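Local atomic coordinates of possible periplasmic protein (Campylobacter jejuni, PDB entry 3RGC), a protein that is a SurA-like periplasmic chaperone that may also have peptidyl-prolyl cis-trans isomerase activity. Residues Y15-T20 and N29-V34; E38-S43 and D239-K244; L177-Q182 and P190-K195. All blocks are in the same frame, centred on the assembly; numbering follows the deposited sequence.

Interaction 1. Residues Y15-T20 and N29-V34; sequences YDIDQT and NKALGV
Ile-17 and Leu-32 meet by their branch ends, CD1 of Ile-17 lying 3.6 Å from CD1 of Leu-32, the two side chains meeting at a slant. The same Leu-32 methyl also rests against Ile-17 CG1. Beside this pair Ala-31 aims its methyl at helix 14-23. Its CB stands 3.8 Å from the carbonyl O of Ile-17, and a residue this small lets the backbones approach to 5.8 Å between the CA atoms of Ile-17 and Ala-31. That side, with Ile-17, Ala-31 and Leu-32 all buried, is the tight part of the contact.

Toward Val-34, which is exposed, the packing is looser: Thr-20 CG2 is 4.3 Å from Val-34 CG1. Thr-20 suits this border because its two branches divide the work. With OG1 beside its own backbone N (chi1 -64°), the hydroxyl donates to Asp-16 O at 2.8 Å, from the face of that carbonyl opposite the one used by Thr-20 N, while CG2 is left to touch Ala-31.

The axes of segments 15-20 and 30-34 approach to 9.0 Å at 110°. Leu-35 of helix 30-48 adds its side chain against Ile-17 and Thr-20 and also touches Asp-16, and Thr-13 of strand 10-13 bonds to Asp-16 N near the start of helix 14-23.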
ATOM      1  N   TYR B  15      35.376 -15.511  30.531  1.00 61.36           N
ATOM      2  CA  TYR B  15      35.750 -14.859  29.280  1.00 62.62           C
ATOM      3  C   TYR B  15      34.507 -14.583  28.435  1.00 66.24           C
ATOM      4  O   TYR B  15      34.301 -13.460  27.984  1.00 70.71           O
ATOM      5  CB  TYR B  15      36.759 -15.704  28.504  1.00 65.46           C
ATOM      6  N   ASP B  16      33.672 -15.604  28.241  1.00 54.02           N
ATOM      7  CA  ASP B  16      32.404 -15.435  27.536  1.00 55.22           C
ATOM      8  C   ASP B  16      31.579 -14.288  28.106  1.00 56.86           C
ATOM      9  O   ASP B  16      31.096 -13.438  27.362  1.00 56.90           O
ATOM     10  CB  ASP B  16      31.560 -16.711  27.599  1.00 62.99           C
ATOM     11  CG  ASP B  16      32.253 -17.900  26.987  1.00 70.76           C
ATOM     12  OD1 ASP B  16      33.108 -17.704  26.102  1.00 85.73           O
ATOM     13  OD2 ASP B  16      31.939 -19.036  27.388  1.00 75.93           O
ATOM     14  N   ILE B  17      31.396 -14.292  29.424  1.00 53.30           N
ATOM     15  CA  ILE B  17      30.631 -13.248  30.097  1.00 54.09           C
ATOM     16  C   ILE B  17      31.262 -11.902  29.806  1.00 60.85           C
ATOM     17  O   ILE B  17      30.570 -10.924  29.532  1.00 56.71           O
ATOM     18  CB  ILE B  17      30.593 -13.460  31.630  1.00 50.08           C
ATOM     19  CG1 ILE B  17      29.802 -14.714  31.983  1.00 36.48           C
ATOM     20  CG2 ILE B  17      29.956 -12.266  32.327  1.00 53.72           C
ATOM     21  CD1 ILE B  17      30.310 -15.406  33.221  1.00 43.43           C
ATOM     22  N   ASP B  18      32.585 -11.865  29.869  1.00 68.89           N
ATOM     23  CA  ASP B  18      33.331 -10.655  29.571  1.00 79.06           C
ATOM     24  C   ASP B  18      33.102 -10.189  28.124  1.00 77.27           C
ATOM     25  O   ASP B  18      32.613  -9.088  27.888  1.00 74.12           O
ATOM     26  CB  ASP B  18      34.818 -10.885  29.839  1.00 90.54           C
ATOM     27  CG  ASP B  18      35.662  -9.671  29.529  1.00101.65           C
ATOM     28  OD1 ASP B  18      35.876  -8.844  30.443  1.00106.55           O
ATOM     29  OD2 ASP B  18      36.114  -9.547  28.370  1.00104.90           O
ATOM     30  N   GLN B  19      33.443 -11.035  27.159  1.00 76.62           N
ATOM     31  CA  GLN B  19      33.284 -10.686  25.752  1.00 78.78           C
ATOM     32  C   GLN B  19      31.836 -10.367  25.378  1.00 78.70           C
ATOM     33  O   GLN B  19      31.581  -9.594  24.454  1.00 81.11           O
ATOM     34  CB  GLN B  19      33.860 -11.789  24.861  1.00 85.31           C
ATOM     35  CG  GLN B  19      35.387 -11.733  24.757  1.00 97.97           C
ATOM     36  CD  GLN B  19      36.015 -13.063  24.371  1.00105.17           C
ATOM     37  OE1 GLN B  19      35.888 -14.058  25.090  1.00109.20           O
ATOM     38  NE2 GLN B  19      36.706 -13.082  23.236  1.00102.73           N
ATOM     39  N   THR B  20      30.891 -10.954  26.106  1.00 75.15           N
ATOM     40  CA  THR B  20      29.476 -10.708  25.853  1.00 65.45           C
ATOM     41  C   THR B  20      29.023  -9.382  26.459  1.00 70.60           C
ATOM     42  O   THR B  20      28.191  -8.676  25.882  1.00 62.30           O
ATOM     43  CB  THR B  20      28.584 -11.860  26.366  1.00 54.28           C
ATOM     44  OG1 THR B  20      28.882 -13.057  25.636  1.00 61.07           O
ATOM     45  CG2 THR B  20      27.115 -11.524  26.156  1.00 49.58           C
ATOM     46  N   ASN B  29      24.004  -9.474  35.593  1.00 64.73           N
ATOM     47  CA  ASN B  29      23.382 -10.734  35.215  1.00 81.00           C
ATOM     48  C   ASN B  29      22.718 -10.706  33.840  1.00 76.86           C
ATOM     49  O   ASN B  29      22.088 -11.681  33.441  1.00 78.02           O
ATOM     50  CB  ASN B  29      22.364 -11.165  36.278  1.00 90.45           C
ATOM     51  N   LYS B  30      22.855  -9.591  33.126  1.00 74.17           N
ATOM     52  CA  LYS B  30      22.311  -9.480  31.775  1.00 65.95           C
ATOM     53  C   LYS B  30      23.131 -10.311  30.784  1.00 55.67           C
ATOM     54  O   LYS B  30      22.574 -11.104  30.028  1.00 60.35           O
ATOM     55  CB  LYS B  30      22.230  -8.015  31.324  1.00 65.52           C
ATOM     56  N   ALA B  31      24.452 -10.131  30.780  1.00 48.30           N
ATOM     57  CA  ALA B  31      25.307 -10.931  29.897  1.00 54.93           C
ATOM     58  C   ALA B  31      25.156 -12.416  30.244  1.00 59.93           C
ATOM     59  O   ALA B  31      25.239 -13.293  29.381  1.00 69.48           O
ATOM     60  CB  ALA B  31      26.773 -10.484  29.992  1.00 45.93           C
ATOM     61  N   LEU B  32      24.905 -12.674  31.521  1.00 57.36           N
ATOM     62  CA  LEU B  32      24.753 -14.018  32.043  1.00 55.41           C
ATOM     63  C   LEU B  32      23.451 -14.615  31.537  1.00 46.13           C
ATOM     64  O   LEU B  32      23.402 -15.788  31.155  1.00 43.65           O
ATOM     65  CB  LEU B  32      24.743 -13.973  33.569  1.00 67.18           C
ATOM     66  CG  LEU B  32      25.374 -15.129  34.337  1.00 77.49           C
ATOM     67  CD1 LEU B  32      26.868 -15.180  34.079  1.00 73.63           C
ATOM     68  CD2 LEU B  32      25.086 -14.972  35.824  1.00 85.78           C
ATOM     69  N   GLY B  33      22.396 -13.805  31.538  1.00 40.48           N
ATOM     70  CA  GLY B  33      21.106 -14.229  31.019  1.00 36.18           C
ATOM     71  C   GLY B  33      21.191 -14.633  29.552  1.00 39.66           C
ATOM     72  O   GLY B  33      20.725 -15.702  29.159  1.00 41.38           O
ATOM     73  N   VAL B  34      21.797 -13.776  28.738  1.00 46.00           N
ATOM     74  CA  VAL B  34      21.965 -14.069  27.317  1.00 46.89           C
ATOM     75  C   VAL B  34      22.706 -15.385  27.123  1.00 47.68           C
ATOM     76  O   VAL B  34      22.260 -16.265  26.380  1.00 52.52           O
ATOM     77  CB  VAL B  34      22.751 -12.958  26.603  1.00 49.14           C
ATOM     78  CG1 VAL B  34      23.365 -13.485  25.318  1.00 52.15           C
ATOM     79  CG2 VAL B  34      21.854 -11.777  26.323  1.00 53.66           C
TER

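Interaction 2. Residues E38-S43 and D239-K244; sequences EKMEIS and DKLRSK
Met-40 sends its thioether from helix 30-48 onto the last turns of helix 218-244. At the start of that second segment, Asp-239 points away from Met-40, but its carboxylate OD1 lies 3.4 Å from NH1 of Arg-242, one turn on. The oxygen sits well out of the guanidinium plane, so this ion pair is one of charge alone. Leu-241 follows and faces Met-40 directly: its CB is 3.7 Å from Met-40 CE, with CG and CD2 also close, and the two side chains run antiparallel alongside each other. Arg-242 comes next, crossing the methionine at about a right angle. Its CG lies 3.4 Å from Met-40 SD and also packs on Met-40 CE, which sits beside the rim of the guanidinium, nearly level with it. Arginine fits this border because its methylene carbons can pack against the sulfur while the residue as a whole remains exposed. Methionine fits too: a bend at chi3 (58°) turns CE toward Leu-241. Ser-243 OG bonds back to Asp-239 O at 3.2 Å.

Leu-241 also touches Gln-44, and Arg-242 Asn-37, both on helix 30-48. Such packing of a C-terminal helix against the N-terminal helices is typical of SurA-like chaperones, whose N- and C-terminal segments build one chaperone domain together.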
ATOM      1  N   GLU B  38      21.506 -18.701  25.342  1.00 39.85           N
ATOM      2  CA  GLU B  38      22.210 -19.202  24.158  1.00 37.75           C
ATOM      3  C   GLU B  38      22.577 -20.659  24.322  1.00 34.49           C
ATOM      4  O   GLU B  38      22.527 -21.425  23.372  1.00 42.77           O
ATOM      5  CB  GLU B  38      23.474 -18.415  23.877  1.00 50.56           C
ATOM      6  CG  GLU B  38      23.253 -17.135  23.113  1.00 69.46           C
ATOM      7  CD  GLU B  38      24.565 -16.488  22.726  1.00 82.70           C
ATOM      8  OE1 GLU B  38      25.618 -17.146  22.905  1.00 85.72           O
ATOM      9  OE2 GLU B  38      24.543 -15.329  22.251  1.00 82.10           O
ATOM     10  N   LYS B  39      22.958 -21.057  25.527  1.00 34.88           N
ATOM     11  CA  LYS B  39      23.324 -22.460  25.723  1.00 36.51           C
ATOM     12  C   LYS B  39      22.101 -23.362  25.618  1.00 33.75           C
ATOM     13  O   LYS B  39      22.190 -24.467  25.099  1.00 37.27           O
ATOM     14  CB  LYS B  39      24.044 -22.676  27.048  1.00 35.57           C
ATOM     15  CG  LYS B  39      25.344 -21.910  27.169  1.00 46.21           C
ATOM     16  CD  LYS B  39      26.232 -22.167  25.969  1.00 45.20           C
ATOM     17  CE  LYS B  39      27.551 -21.437  26.097  1.00 55.80           C
ATOM     18  NZ  LYS B  39      28.413 -21.676  24.905  1.00 66.55           N
ATOM     19  N   MET B  40      20.962 -22.887  26.112  1.00 41.10           N
ATOM     20  CA  MET B  40      19.717 -23.635  25.989  1.00 43.26           C
ATOM     21  C   MET B  40      19.398 -23.861  24.514  1.00 39.30           C
ATOM     22  O   MET B  40      19.004 -24.952  24.127  1.00 40.89           O
ATOM     23  CB  MET B  40      18.553 -22.913  26.685  1.00 49.52           C
ATOM     24  CG  MET B  40      18.556 -22.986  28.212  1.00 50.04           C
ATOM     25  SD  MET B  40      17.206 -22.023  28.973  1.00 51.13           S
ATOM     26  CE  MET B  40      15.865 -22.806  28.200  1.00 21.40           C
ATOM     27  N   GLU B  41      19.583 -22.832  23.688  1.00 32.09           N
ATOM     28  CA  GLU B  41      19.251 -22.940  22.263  1.00 37.83           C
ATOM     29  C   GLU B  41      20.165 -23.922  21.557  1.00 33.31           C
ATOM     30  O   GLU B  41      19.715 -24.771  20.799  1.00 32.13           O
ATOM     31  CB  GLU B  41      19.391 -21.584  21.565  1.00 42.50           C
ATOM     32  CG  GLU B  41      18.345 -20.557  21.970  1.00 61.65           C
ATOM     33  CD  GLU B  41      18.680 -19.161  21.465  1.00 68.24           C
ATOM     34  OE1 GLU B  41      19.838 -18.935  21.058  1.00 81.47           O
ATOM     35  OE2 GLU B  41      17.791 -18.289  21.484  1.00 58.03           O
ATOM     36  N   ILE B  42      21.461 -23.780  21.798  1.00 34.62           N
ATOM     37  CA  ILE B  42      22.452 -24.659  21.193  1.00 38.97           C
ATOM     38  C   ILE B  42      22.123 -26.106  21.498  1.00 37.44           C
ATOM     39  O   ILE B  42      22.205 -26.966  20.625  1.00 42.72           O
ATOM     40  CB  ILE B  42      23.854 -24.335  21.705  1.00 50.34           C
ATOM     41  CG1 ILE B  42      24.336 -23.009  21.115  1.00 48.13           C
ATOM     42  CG2 ILE B  42      24.823 -25.450  21.354  1.00 54.05           C
ATOM     43  CD1 ILE B  42      25.531 -22.416  21.849  1.00 45.21           C
ATOM     44  N   SER B  43      21.727 -26.372  22.739  1.00 33.59           N
ATOM     45  CA  SER B  43      21.406 -27.740  23.160  1.00 33.45           C
ATOM     46  C   SER B  43      20.144 -28.274  22.492  1.00 32.08           C
ATOM     47  O   SER B  43      20.049 -29.454  22.147  1.00 40.01           O
ATOM     48  CB  SER B  43      21.285 -27.805  24.684  1.00 37.16           C
ATOM     49  OG  SER B  43      20.146 -28.554  25.064  1.00 50.05           O
ATOM     50  N   ASP B 239      10.251 -21.758  29.032  1.00 51.62           N
ATOM     51  CA  ASP B 239      10.022 -21.753  30.486  1.00 55.39           C
ATOM     52  C   ASP B 239      10.115 -23.161  31.050  1.00 63.70           C
ATOM     53  O   ASP B 239      10.852 -23.409  32.003  1.00 70.56           O
ATOM     54  CB  ASP B 239       8.662 -21.171  30.858  1.00 40.43           C
ATOM     55  CG  ASP B 239       8.511 -19.735  30.426  1.00 60.34           C
ATOM     56  OD1 ASP B 239       9.554 -19.053  30.284  1.00 68.95           O
ATOM     57  OD2 ASP B 239       7.349 -19.296  30.215  1.00 62.59           O
ATOM     58  N   LYS B 240       9.352 -24.079  30.461  1.00 57.72           N
ATOM     59  CA  LYS B 240       9.371 -25.468  30.887  1.00 44.29           C
ATOM     60  C   LYS B 240      10.791 -26.017  30.837  1.00 48.18           C
ATOM     61  O   LYS B 240      11.150 -26.915  31.594  1.00 54.66           O
ATOM     62  CB  LYS B 240       8.471 -26.320  29.997  1.00 56.65           C
ATOM     63  CG  LYS B 240       6.976 -26.134  30.219  1.00 70.62           C
ATOM     64  CD  LYS B 240       6.194 -27.143  29.390  1.00 81.38           C
ATOM     65  CE  LYS B 240       4.702 -27.047  29.638  1.00 97.34           C
ATOM     66  NZ  LYS B 240       3.952 -28.030  28.802  1.00106.00           N
ATOM     67  N   LEU B 241      11.596 -25.483  29.926  1.00 47.46           N
ATOM     68  CA  LEU B 241      12.949 -25.976  29.748  1.00 51.91           C
ATOM     69  C   LEU B 241      13.858 -25.391  30.820  1.00 50.50           C
ATOM     70  O   LEU B 241      14.678 -26.100  31.400  1.00 56.10           O
ATOM     71  CB  LEU B 241      13.469 -25.616  28.363  1.00 65.11           C
ATOM     72  CG  LEU B 241      14.585 -26.521  27.859  1.00 71.12           C
ATOM     73  CD1 LEU B 241      14.109 -27.960  27.873  1.00 60.60           C
ATOM     74  CD2 LEU B 241      15.019 -26.096  26.466  1.00 79.02           C
ATOM     75  N   ARG B 242      13.703 -24.097  31.082  1.00 56.67           N
ATOM     76  CA  ARG B 242      14.462 -23.425  32.137  1.00 60.39           C
ATOM     77  C   ARG B 242      14.227 -24.095  33.479  1.00 69.47           C
ATOM     78  O   ARG B 242      15.011 -23.921  34.405  1.00 75.44           O
ATOM     79  CB  ARG B 242      14.089 -21.948  32.222  1.00 54.10           C
ATOM     80  CG  ARG B 242      14.734 -21.090  31.156  1.00 64.99           C
ATOM     81  CD  ARG B 242      14.052 -19.728  31.033  1.00 76.26           C
ATOM     82  NE  ARG B 242      13.941 -19.317  29.634  1.00 85.85           N
ATOM     83  CZ  ARG B 242      13.240 -18.273  29.207  1.00 93.20           C
ATOM     84  NH1 ARG B 242      12.582 -17.511  30.070  1.00100.34           N
ATOM     85  NH2 ARG B 242      13.197 -17.990  27.912  1.00 95.22           N
ATOM     86  N   SER B 243      13.148 -24.866  33.572  1.00 64.72           N
ATOM     87  CA  SER B 243      12.809 -25.558  34.807  1.00 67.87           C
ATOM     88  C   SER B 243      13.479 -26.921  34.888  1.00 58.79           C
ATOM     89  O   SER B 243      13.937 -27.324  35.958  1.00 58.45           O
ATOM     90  CB  SER B 243      11.291 -25.722  34.941  1.00 79.63           C
ATOM     91  OG  SER B 243      10.643 -24.464  35.016  1.00 87.92           O
ATOM     92  N   LYS B 244      13.530 -27.619  33.756  1.00 47.65           N
ATOM     93  CA  LYS B 244      14.023 -28.996  33.697  1.00 56.85           C
ATOM     94  C   LYS B 244      15.546 -29.158  33.575  1.00 59.75           C
ATOM     95  O   LYS B 244      16.047 -30.272  33.665  1.00 67.75           O
ATOM     96  CB  LYS B 244      13.344 -29.756  32.546  1.00 54.77           C
TER

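Interaction 3. Residues L177-Q182 and P190-K195; sequences LGLLSQ and PVLNGK
Leu-179 reaches out from helix 174-182 with its two methyls divided between two partners. CD2 meets Leu-192 tip to tip: CD1 of Leu-192 is 3.6 Å away and its CD2 is 4.1 Å from the same Leu-179 methyl, so that one methyl is set against the forked end of the other leucine. Leu-179 CD1 comes up instead to CD of the Pro-190 ring, at 4.1 Å, a looser touch.

The two leucines arrive by different first torsions. In Leu-179, CG is anti to the backbone N (chi1 164°), which extends the branch from the helix; in Leu-192, CG lies beside the backbone N (chi1 -59°) and the chain runs out to meet it. This end-on meeting bridges a wide gap, for even the nearest CA atoms, those of Leu-179 and Pro-190, are 9.4 Å apart. Long, branched leucines suit such a span, and the rigid proline ring presents its apolar CD at the surface.

Behind this contact Leu-180 turns inward to Ile-136, Tyr-201 and Val-203 of the sheet. Leu-192 is bonded through its backbone to Glu-199, and Val-191 packs on Pro-184 of the second subunit. Strand 192-193 is outermost, within this chain, in an antiparallel sheet ordered 163-167, 135-143, 198-207, 192-193; that order and the kinship with the FKBP-like superfamily are consistent with a parvulin-like domain.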
ATOM      1  N   LEU B 177      -9.244   4.229   6.993  1.00 71.18           N
ATOM      2  CA  LEU B 177      -8.984   4.816   8.298  1.00 78.37           C
ATOM      3  C   LEU B 177      -8.137   3.852   9.126  1.00 82.69           C
ATOM      4  O   LEU B 177      -7.084   4.222   9.655  1.00 84.58           O
ATOM      5  CB  LEU B 177     -10.291   5.141   9.014  1.00 75.61           C
ATOM      6  CG  LEU B 177     -11.001   6.380   8.467  1.00 76.62           C
ATOM      7  CD1 LEU B 177     -12.385   6.551   9.083  1.00 84.46           C
ATOM      8  CD2 LEU B 177     -10.146   7.618   8.714  1.00 71.47           C
ATOM      9  N   GLY B 178      -8.595   2.607   9.219  1.00 74.67           N
ATOM     10  CA  GLY B 178      -7.857   1.587   9.936  1.00 78.07           C
ATOM     11  C   GLY B 178      -6.441   1.448   9.414  1.00 80.89           C
ATOM     12  O   GLY B 178      -5.488   1.293  10.187  1.00 79.33           O
ATOM     13  N   LEU B 179      -6.304   1.509   8.092  1.00 72.02           N
ATOM     14  CA  LEU B 179      -5.001   1.420   7.453  1.00 68.04           C
ATOM     15  C   LEU B 179      -4.072   2.561   7.884  1.00 71.70           C
ATOM     16  O   LEU B 179      -2.987   2.327   8.428  1.00 63.51           O
ATOM     17  CB  LEU B 179      -5.175   1.412   5.933  1.00 72.85           C
ATOM     18  CG  LEU B 179      -3.926   1.691   5.097  1.00 74.99           C
ATOM     19  CD1 LEU B 179      -2.819   0.715   5.443  1.00 79.60           C
ATOM     20  CD2 LEU B 179      -4.265   1.623   3.622  1.00 73.07           C
ATOM     21  N   LEU B 180      -4.506   3.799   7.658  1.00 70.14           N
ATOM     22  CA  LEU B 180      -3.653   4.945   7.935  1.00 67.62           C
ATOM     23  C   LEU B 180      -3.339   5.099   9.415  1.00 78.52           C
ATOM     24  O   LEU B 180      -2.234   5.507   9.786  1.00 84.20           O
ATOM     25  CB  LEU B 180      -4.271   6.221   7.383  1.00 65.04           C
ATOM     26  CG  LEU B 180      -4.429   6.203   5.864  1.00 61.88           C
ATOM     27  CD1 LEU B 180      -4.908   7.545   5.385  1.00 64.21           C
ATOM     28  CD2 LEU B 180      -3.119   5.831   5.192  1.00 56.60           C
ATOM     29  N   SER B 181      -4.305   4.763  10.262  1.00 75.90           N
ATOM     30  CA  SER B 181      -4.097   4.876  11.704  1.00 83.57           C
ATOM     31  C   SER B 181      -2.872   4.087  12.185  1.00 81.13           C
ATOM     32  O   SER B 181      -2.294   4.412  13.218  1.00 66.55           O
ATOM     33  CB  SER B 181      -5.355   4.479  12.478  1.00 81.93           C
ATOM     34  OG  SER B 181      -5.864   3.246  12.020  1.00 89.34           O
ATOM     35  N   GLN B 182      -2.471   3.062  11.431  1.00 86.09           N
ATOM     36  CA  GLN B 182      -1.247   2.330  11.749  1.00 86.14           C
ATOM     37  C   GLN B 182      -0.035   3.158  11.350  1.00 82.97           C
ATOM     38  O   GLN B 182       0.760   3.563  12.198  1.00 91.62           O
ATOM     39  CB  GLN B 182      -1.216   0.969  11.055  1.00 87.55           C
ATOM     40  CG  GLN B 182      -2.321   0.026  11.502  1.00 96.58           C
ATOM     41  CD  GLN B 182      -2.314  -0.214  12.999  1.00104.60           C
ATOM     42  OE1 GLN B 182      -1.254  -0.343  13.612  1.00107.71           O
ATOM     43  NE2 GLN B 182      -3.501  -0.266  13.598  1.00104.72           N
ATOM     44  N   PRO B 190       0.888   2.336   1.715  1.00 70.51           N
ATOM     45  CA  PRO B 190       1.190   1.678   0.441  1.00 67.44           C
ATOM     46  C   PRO B 190       0.525   2.438  -0.708  1.00 59.77           C
ATOM     47  O   PRO B 190      -0.311   3.308  -0.466  1.00 60.60           O
ATOM     48  CB  PRO B 190       0.553   0.292   0.604  1.00 63.04           C
ATOM     49  CG  PRO B 190      -0.492   0.465   1.668  1.00 66.57           C
ATOM     50  CD  PRO B 190       0.045   1.505   2.594  1.00 62.54           C
ATOM     51  N   VAL B 191       0.907   2.129  -1.942  1.00 55.02           N
ATOM     52  CA  VAL B 191       0.198   2.649  -3.092  1.00 45.21           C
ATOM     53  C   VAL B 191      -1.129   1.908  -3.244  1.00 49.79           C
ATOM     54  O   VAL B 191      -1.165   0.679  -3.330  1.00 55.16           O
ATOM     55  CB  VAL B 191       1.025   2.527  -4.378  1.00 46.64           C
ATOM     56  CG1 VAL B 191       0.170   2.915  -5.593  1.00 35.62           C
ATOM     57  CG2 VAL B 191       2.300   3.389  -4.288  1.00 44.73           C
ATOM     58  N   LEU B 192      -2.220   2.665  -3.280  1.00 50.22           N
ATOM     59  CA  LEU B 192      -3.561   2.100  -3.212  1.00 50.61           C
ATOM     60  C   LEU B 192      -4.354   2.333  -4.499  1.00 50.07           C
ATOM     61  O   LEU B 192      -4.167   3.350  -5.161  1.00 52.37           O
ATOM     62  CB  LEU B 192      -4.318   2.736  -2.041  1.00 54.76           C
ATOM     63  CG  LEU B 192      -3.723   2.572  -0.643  1.00 53.63           C
ATOM     64  CD1 LEU B 192      -4.703   3.079   0.408  1.00 49.97           C
ATOM     65  CD2 LEU B 192      -3.370   1.108  -0.395  1.00 56.08           C
ATOM     66  N   ASN B 193      -5.230   1.390  -4.853  1.00 52.27           N
ATOM     67  CA  ASN B 193      -6.225   1.633  -5.894  1.00 54.73           C
ATOM     68  C   ASN B 193      -7.118   2.754  -5.409  1.00 53.97           C
ATOM     69  O   ASN B 193      -7.531   2.749  -4.257  1.00 54.10           O
ATOM     70  CB  ASN B 193      -7.105   0.397  -6.153  1.00 47.77           C
ATOM     71  CG  ASN B 193      -6.351  -0.747  -6.806  1.00 45.17           C
ATOM     72  OD1 ASN B 193      -5.760  -0.595  -7.873  1.00 51.42           O
ATOM     73  ND2 ASN B 193      -6.373  -1.909  -6.159  1.00 41.22           N
ATOM     74  N   GLY B 194      -7.412   3.707  -6.287  1.00 52.69           N
ATOM     75  CA  GLY B 194      -8.340   4.779  -5.984  1.00 49.72           C
ATOM     76  C   GLY B 194      -9.385   4.809  -7.074  1.00 66.80           C
ATOM     77  O   GLY B 194      -9.282   4.054  -8.052  1.00 71.89           O
ATOM     78  N   LYS B 195     -10.383   5.679  -6.915  1.00 71.17           N
ATOM     79  CA  LYS B 195     -11.467   5.812  -7.894  1.00 72.57           C
ATOM     80  C   LYS B 195     -10.923   6.138  -9.281  1.00 68.18           C
ATOM     81  O   LYS B 195     -11.032   5.337 -10.216  1.00 78.29           O
ATOM     82  CB  LYS B 195     -12.458   6.893  -7.454  1.00 73.93           C
TER

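Interactions 1 and 2 are successive uses of one helix, 30-48: its first turns pack on helix 14-23 and its middle on the end of helix 218-244, the two centres lying 16 Å apart. They probably belong to the same chaperone domain, as in SurA. Interaction 3 lies on the far side of the chain's centre, with its centre 45 Å from that of interaction 1 and 43 Å from that of interaction 2; even the nearest atoms of interactions 2 and 3 are about 27 Å apart. Yet its segments fall inside the long loop that interaction 2 closes, consistent with a parvulin-like domain inserted between the two halves of the chaperone domain.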